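Long-range contact in phosphodiesterase (Salpingoeca rosetta, PDB 7CJ3), which is a membrane protein with a bacteriorhodopsin-like domain, whose bundle of helices encloses a retinal: residues R130-L142 and I159-A171. Numbering follows the deposited sequence.
Sequences RYAEWIITCPTLL and IATADALLLAGGA. With RET (retinal), chain K; OLC ((2R)-2,3-dihydroxypropyl (9Z)-octadec-9-enoate), chain R.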
loop_
_atom_site.group_PDB
_atom_site.type_symbol
_atom_site.label_atom_id
_atom_site.label_comp_id
_atom_site.label_asym_id
_atom_site.label_seq_id
_atom_site.Cartn_x
_atom_site.Cartn_y
_atom_site.Cartn_z
ATOM N N ARG B 130 -4.425 18.168 4.074
ATOM C CA ARG B 130 -4.898 16.959 4.802
ATOM C C ARG B 130 -6.326 17.214 5.302
ATOM O O ARG B 130 -7.206 16.381 4.985
ATOM C CB ARG B 130 -3.967 16.525 5.927
ATOM C CG ARG B 130 -4.341 15.163 6.506
ATOM C CD ARG B 130 -3.210 14.526 7.312
ATOM N NE ARG B 130 -2.622 15.474 8.251
ATOM C CZ ARG B 130 -1.349 15.471 8.651
ATOM N NH1 ARG B 130 -0.498 14.527 8.249
ATOM N NH2 ARG B 130 -0.928 16.402 9.484
ATOM N N TYR B 131 -6.565 18.336 5.986
ATOM C CA TYR B 131 -7.921 18.708 6.471
ATOM C C TYR B 131 -8.901 18.760 5.281
ATOM O O TYR B 131 -9.997 18.166 5.399
ATOM C CB TYR B 131 -7.869 20.006 7.289
ATOM C CG TYR B 131 -7.441 19.829 8.725
ATOM C CD1 TYR B 131 -8.301 19.257 9.675
ATOM C CD2 TYR B 131 -6.195 20.257 9.163
ATOM C CE1 TYR B 131 -7.926 19.093 11.000
ATOM C CE2 TYR B 131 -5.805 20.116 10.490
ATOM C CZ TYR B 131 -6.669 19.532 11.412
ATOM O OH TYR B 131 -6.283 19.400 12.724
ATOM N N ALA B 132 -8.514 19.359 4.152
ATOM C CA ALA B 132 -9.340 19.407 2.920
ATOM C C ALA B 132 -9.704 18.010 2.429
ATOM O O ALA B 132 -10.874 17.750 2.182
ATOM C CB ALA B 132 -8.614 20.174 1.842
ATOM N N GLU B 133 -8.716 17.145 2.243
ATOM C CA GLU B 133 -8.922 15.703 1.938
ATOM C C GLU B 133 -9.957 15.067 2.896
ATOM O O GLU B 133 -10.934 14.432 2.428
ATOM C CB GLU B 133 -7.581 14.987 2.089
ATOM C CG GLU B 133 -7.683 13.500 1.829
ATOM C CD GLU B 133 -6.919 12.613 2.800
ATOM O OE1 GLU B 133 -5.848 13.042 3.285
ATOM O OE2 GLU B 133 -7.409 11.493 3.067
ATOM N N TRP B 134 -9.719 15.202 4.211
ATOM C CA TRP B 134 -10.584 14.651 5.280
ATOM C C TRP B 134 -12.029 15.151 5.102
ATOM O O TRP B 134 -12.965 14.301 5.174
ATOM C CB TRP B 134 -10.014 14.951 6.678
ATOM C CG TRP B 134 -8.769 14.177 7.027
ATOM C CD1 TRP B 134 -8.147 13.222 6.259
ATOM C CD2 TRP B 134 -7.974 14.296 8.229
ATOM N NE1 TRP B 134 -7.030 12.750 6.898
ATOM C CE2 TRP B 134 -6.903 13.382 8.112
ATOM C CE3 TRP B 134 -8.067 15.054 9.404
ATOM C CZ2 TRP B 134 -5.932 13.244 9.104
ATOM C CZ3 TRP B 134 -7.127 14.886 10.402
ATOM C CH2 TRP B 134 -6.049 14.021 10.224
ATOM N N ILE B 135 -12.212 16.448 4.837
ATOM C CA ILE B 135 -13.562 17.078 4.716
ATOM C C ILE B 135 -14.281 16.618 3.436
ATOM O O ILE B 135 -15.547 16.546 3.466
ATOM C CB ILE B 135 -13.439 18.611 4.809
ATOM C CG1 ILE B 135 -13.217 19.025 6.269
ATOM C CG2 ILE B 135 -14.649 19.318 4.185
ATOM C CD1 ILE B 135 -12.527 20.382 6.448
ATOM N N ILE B 136 -13.548 16.322 2.356
ATOM C CA ILE B 136 -14.157 15.765 1.116
ATOM C C ILE B 136 -14.453 14.274 1.289
ATOM O O ILE B 136 -15.506 13.843 0.796
ATOM C CB ILE B 136 -13.261 16.002 -0.099
ATOM C CG1 ILE B 136 -13.066 17.497 -0.350
ATOM C CG2 ILE B 136 -13.804 15.301 -1.328
ATOM C CD1 ILE B 136 -11.933 17.798 -1.317
ATOM N N THR B 137 -13.584 13.508 1.951
ATOM C CA THR B 137 -13.655 12.022 1.977
ATOM C C THR B 137 -14.423 11.463 3.196
ATOM O O THR B 137 -15.198 10.517 3.008
ATOM C CB THR B 137 -12.245 11.440 1.899
ATOM O OG1 THR B 137 -11.509 11.982 2.999
ATOM C CG2 THR B 137 -11.565 11.767 0.588
ATOM N N CYS B 138 -14.209 11.958 4.410
ATOM C CA CYS B 138 -14.825 11.362 5.626
ATOM C C CYS B 138 -16.350 11.422 5.550
ATOM O O CYS B 138 -17.036 10.440 5.848
ATOM C CB CYS B 138 -14.363 12.027 6.910
ATOM S SG CYS B 138 -12.612 11.701 7.226
ATOM N N PRO B 139 -16.942 12.591 5.230
ATOM C CA PRO B 139 -18.392 12.642 5.038
ATOM C C PRO B 139 -18.861 11.714 3.902
ATOM O O PRO B 139 -19.951 11.201 4.006
ATOM C CB PRO B 139 -18.670 14.137 4.844
ATOM C CG PRO B 139 -17.485 14.812 5.541
ATOM C CD PRO B 139 -16.317 13.925 5.181
ATOM N N THR B 140 -18.030 11.452 2.894
ATOM C CA THR B 140 -18.372 10.542 1.764
ATOM C C THR B 140 -18.303 9.082 2.248
ATOM O O THR B 140 -19.150 8.266 1.797
ATOM C CB THR B 140 -17.477 10.753 0.532
ATOM O OG1 THR B 140 -17.483 12.115 0.077
ATOM C CG2 THR B 140 -17.912 9.867 -0.612
ATOM N N LEU B 141 -17.324 8.755 3.100
ATOM C CA LEU B 141 -17.172 7.396 3.699
ATOM C C LEU B 141 -18.391 7.096 4.588
ATOM O O LEU B 141 -18.868 5.937 4.580
ATOM C CB LEU B 141 -15.868 7.313 4.502
ATOM C CG LEU B 141 -14.602 7.124 3.671
ATOM C CD1 LEU B 141 -13.376 6.999 4.562
ATOM C CD2 LEU B 141 -14.722 5.918 2.749
ATOM N N LEU B 142 -18.881 8.103 5.320
ATOM C CA LEU B 142 -20.085 7.976 6.169
ATOM C C LEU B 142 -21.303 7.703 5.282
ATOM O O LEU B 142 -22.128 6.859 5.664
ATOM C CB LEU B 142 -20.263 9.256 6.996
ATOM C CG LEU B 142 -19.311 9.386 8.178
ATOM C CD1 LEU B 142 -19.444 10.754 8.821
ATOM C CD2 LEU B 142 -19.551 8.266 9.187
ATOM N N ILE B 159 -24.705 12.969 10.475
ATOM C CA ILE B 159 -23.358 12.479 10.890
ATOM C C ILE B 159 -22.295 13.016 9.920
ATOM O O ILE B 159 -21.223 13.478 10.377
ATOM C CB ILE B 159 -23.347 10.936 10.859
ATOM C CG1 ILE B 159 -24.420 10.290 11.740
ATOM C CG2 ILE B 159 -21.981 10.398 11.229
ATOM C CD1 ILE B 159 -24.452 10.856 13.127
ATOM N N ALA B 160 -22.589 12.969 8.620
ATOM C CA ALA B 160 -21.742 13.572 7.561
ATOM C C ALA B 160 -21.523 15.055 7.851
ATOM O O ALA B 160 -20.409 15.556 7.638
ATOM C CB ALA B 160 -22.383 13.372 6.220
ATOM N N THR B 161 -22.556 15.739 8.334
ATOM C CA THR B 161 -22.489 17.185 8.662
ATOM C C THR B 161 -21.610 17.360 9.897
ATOM O O THR B 161 -20.623 18.140 9.805
ATOM C CB THR B 161 -23.889 17.794 8.809
ATOM O OG1 THR B 161 -24.588 17.558 7.579
ATOM C CG2 THR B 161 -23.856 19.275 9.122
ATOM N N ALA B 162 -21.939 16.651 10.990
ATOM C CA ALA B 162 -21.207 16.708 12.282
ATOM C C ALA B 162 -19.732 16.392 12.031
ATOM O O ALA B 162 -18.875 17.163 12.483
ATOM C CB ALA B 162 -21.817 15.745 13.264
ATOM N N ASP B 163 -19.459 15.345 11.245
ATOM C CA ASP B 163 -18.079 14.968 10.859
ATOM C C ASP B 163 -17.362 16.158 10.196
ATOM O O ASP B 163 -16.240 16.506 10.641
ATOM C CB ASP B 163 -18.091 13.710 10.000
ATOM C CG ASP B 163 -16.701 13.121 9.799
ATOM O OD1 ASP B 163 -15.752 13.516 10.526
ATOM O OD2 ASP B 163 -16.571 12.269 8.926
ATOM N N ALA B 164 -17.961 16.786 9.176
ATOM C CA ALA B 164 -17.367 17.964 8.498
ATOM C C ALA B 164 -17.075 19.089 9.511
ATOM O O ALA B 164 -15.936 19.619 9.492
ATOM C CB ALA B 164 -18.287 18.422 7.405
ATOM N N LEU B 165 -18.043 19.428 10.381
ATOM C CA LEU B 165 -17.902 20.522 11.391
ATOM C C LEU B 165 -16.784 20.181 12.379
ATOM O O LEU B 165 -15.918 21.031 12.673
ATOM C CB LEU B 165 -19.241 20.723 12.115
ATOM C CG LEU B 165 -20.453 20.989 11.225
ATOM C CD1 LEU B 165 -21.690 21.346 12.040
ATOM C CD2 LEU B 165 -20.204 22.087 10.209
ATOM N N LEU B 166 -16.830 18.960 12.872
ATOM C CA LEU B 166 -15.784 18.267 13.661
ATOM C C LEU B 166 -14.386 18.586 13.136
ATOM O O LEU B 166 -13.534 19.012 13.923
ATOM C CB LEU B 166 -16.118 16.789 13.465
ATOM C CG LEU B 166 -15.527 15.791 14.439
ATOM C CD1 LEU B 166 -16.372 14.514 14.377
ATOM C CD2 LEU B 166 -14.055 15.518 14.111
ATOM N N LEU B 167 -14.148 18.345 11.844
ATOM C CA LEU B 167 -12.788 18.406 11.251
ATOM C C LEU B 167 -12.291 19.856 11.216
ATOM O O LEU B 167 -11.159 20.110 11.683
ATOM C CB LEU B 167 -12.836 17.762 9.863
ATOM C CG LEU B 167 -12.999 16.246 9.850
ATOM C CD1 LEU B 167 -13.363 15.730 8.468
ATOM C CD2 LEU B 167 -11.735 15.568 10.341
ATOM N N ALA B 168 -13.135 20.765 10.713
ATOM C CA ALA B 168 -12.964 22.243 10.762
ATOM C C ALA B 168 -12.667 22.738 12.186
ATOM O O ALA B 168 -11.674 23.518 12.335
ATOM C CB ALA B 168 -14.199 22.897 10.230
ATOM N N GLY B 169 -13.461 22.284 13.175
ATOM C CA GLY B 169 -13.147 22.429 14.607
ATOM C C GLY B 169 -11.709 22.048 14.928
ATOM O O GLY B 169 -10.972 22.866 15.562
ATOM N N GLY B 170 -11.286 20.857 14.500
ATOM C CA GLY B 170 -9.898 20.409 14.701
ATOM C C GLY B 170 -8.911 21.442 14.202
ATOM O O GLY B 170 -8.011 21.846 14.967
ATOM N N ALA B 171 -9.081 21.870 12.941
ATOM C CA ALA B 171 -8.162 22.798 12.247
ATOM C C ALA B 171 -8.160 24.170 12.932
ATOM O O ALA B 171 -7.060 24.668 13.247
ATOM C CB ALA B 171 -8.551 22.903 10.798
HETATM C C1 RET K . -9.349 15.818 14.660
HETATM C C2 RET K . -9.373 17.053 15.561
HETATM C C3 RET K . -9.413 16.755 16.993
HETATM C C4 RET K . -10.599 15.878 17.333
HETATM C C5 RET K . -10.964 14.856 16.291
HETATM C C6 RET K . -10.318 14.727 15.107
HETATM C C7 RET K . -10.610 13.559 14.262
HETATM C C8 RET K . -10.184 13.288 12.966
HETATM C C9 RET K . -10.654 12.274 12.079
HETATM C C10 RET K . -10.170 12.132 10.755
HETATM C C11 RET K . -10.399 11.089 9.849
HETATM C C12 RET K . -9.848 10.866 8.592
HETATM C C13 RET K . -10.148 9.830 7.693
HETATM C C14 RET K . -9.580 9.806 6.432
HETATM C C15 RET K . -10.144 9.155 5.252
HETATM C C16 RET K . -9.725 16.348 13.264
HETATM C C17 RET K . -7.904 15.286 14.619
HETATM C C18 RET K . -12.135 14.004 16.733
HETATM C C19 RET K . -11.687 11.282 12.519
HETATM C C20 RET K . -11.075 8.747 8.154
HETATM C C18 OLC R . -22.522 19.712 -0.165
HETATM C C10 OLC R . -24.642 16.485 -5.720
HETATM C C9 OLC R . -23.691 15.883 -4.997
HETATM C C17 OLC R . -22.911 20.814 -1.142
HETATM C C11 OLC R . -25.418 17.691 -5.239
HETATM C C8 OLC R . -23.242 16.321 -3.600
HETATM C C16 OLC R . -24.078 20.429 -2.057
HETATM C C12 OLC R . -24.579 18.950 -5.445
HETATM C C7 OLC R . -23.126 15.116 -2.640
HETATM C C15 OLC R . -24.578 21.577 -2.947
HETATM C C13 OLC R . -25.318 20.239 -5.033
HETATM C C6 OLC R . -21.710 14.597 -2.366
HETATM C C14 OLC R . -24.378 21.311 -4.444
HETATM C C5 OLC R . -21.754 13.234 -1.648
HETATM C C4 OLC R . -20.397 12.502 -1.642
HETATM C C3 OLC R . -20.395 11.184 -2.423
#
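Gly170 O accepts hydrogen bonds from Ser173 OG, Ser174 OG and Arg244 NH2, and Gly170 C lies 3.6 Å from Tyr131 OH where two consecutive, antiparallel helices meet. The Tyr131 ring receives Ala171 CB over the centre of one face, a CH-pi contact 3.6 Å from the centroid, while retinal C16 lies at its edge. One turn before Ala171, Leu167 forks: CD1 rests 3.6 Å from Trp134 O, and CD2 touches both Trp134 CE3 and retinal. The Trp134 indole has retinal C12 over one face and Arg130 CG over the other, both offset toward the rim of the ring. The Ile135 and Leu167 side chains run past one another in opposing senses, Ile135 CG1 against Leu167 CB at 3.8 Å. Pro139, which has no N-H to give, marks the kink of helix 128-149; Pro139 CB packs 4.0 Å from Ala160 CB, and Pro139 CG against Ala164 CB, where the Pro139 and Ala160 CA atoms come within 4.3 Å. Asp163 OD2 lies against Cys138 CB and Leu142 CD1. Leu142 CD1 also meets Ile159 CG2 at 3.5 Å. Apolar contacts thus dominate the seam, and Trp134, Cys138 and Leu167 form part of the retinal pocket, so both helices share in enclosing the retinal.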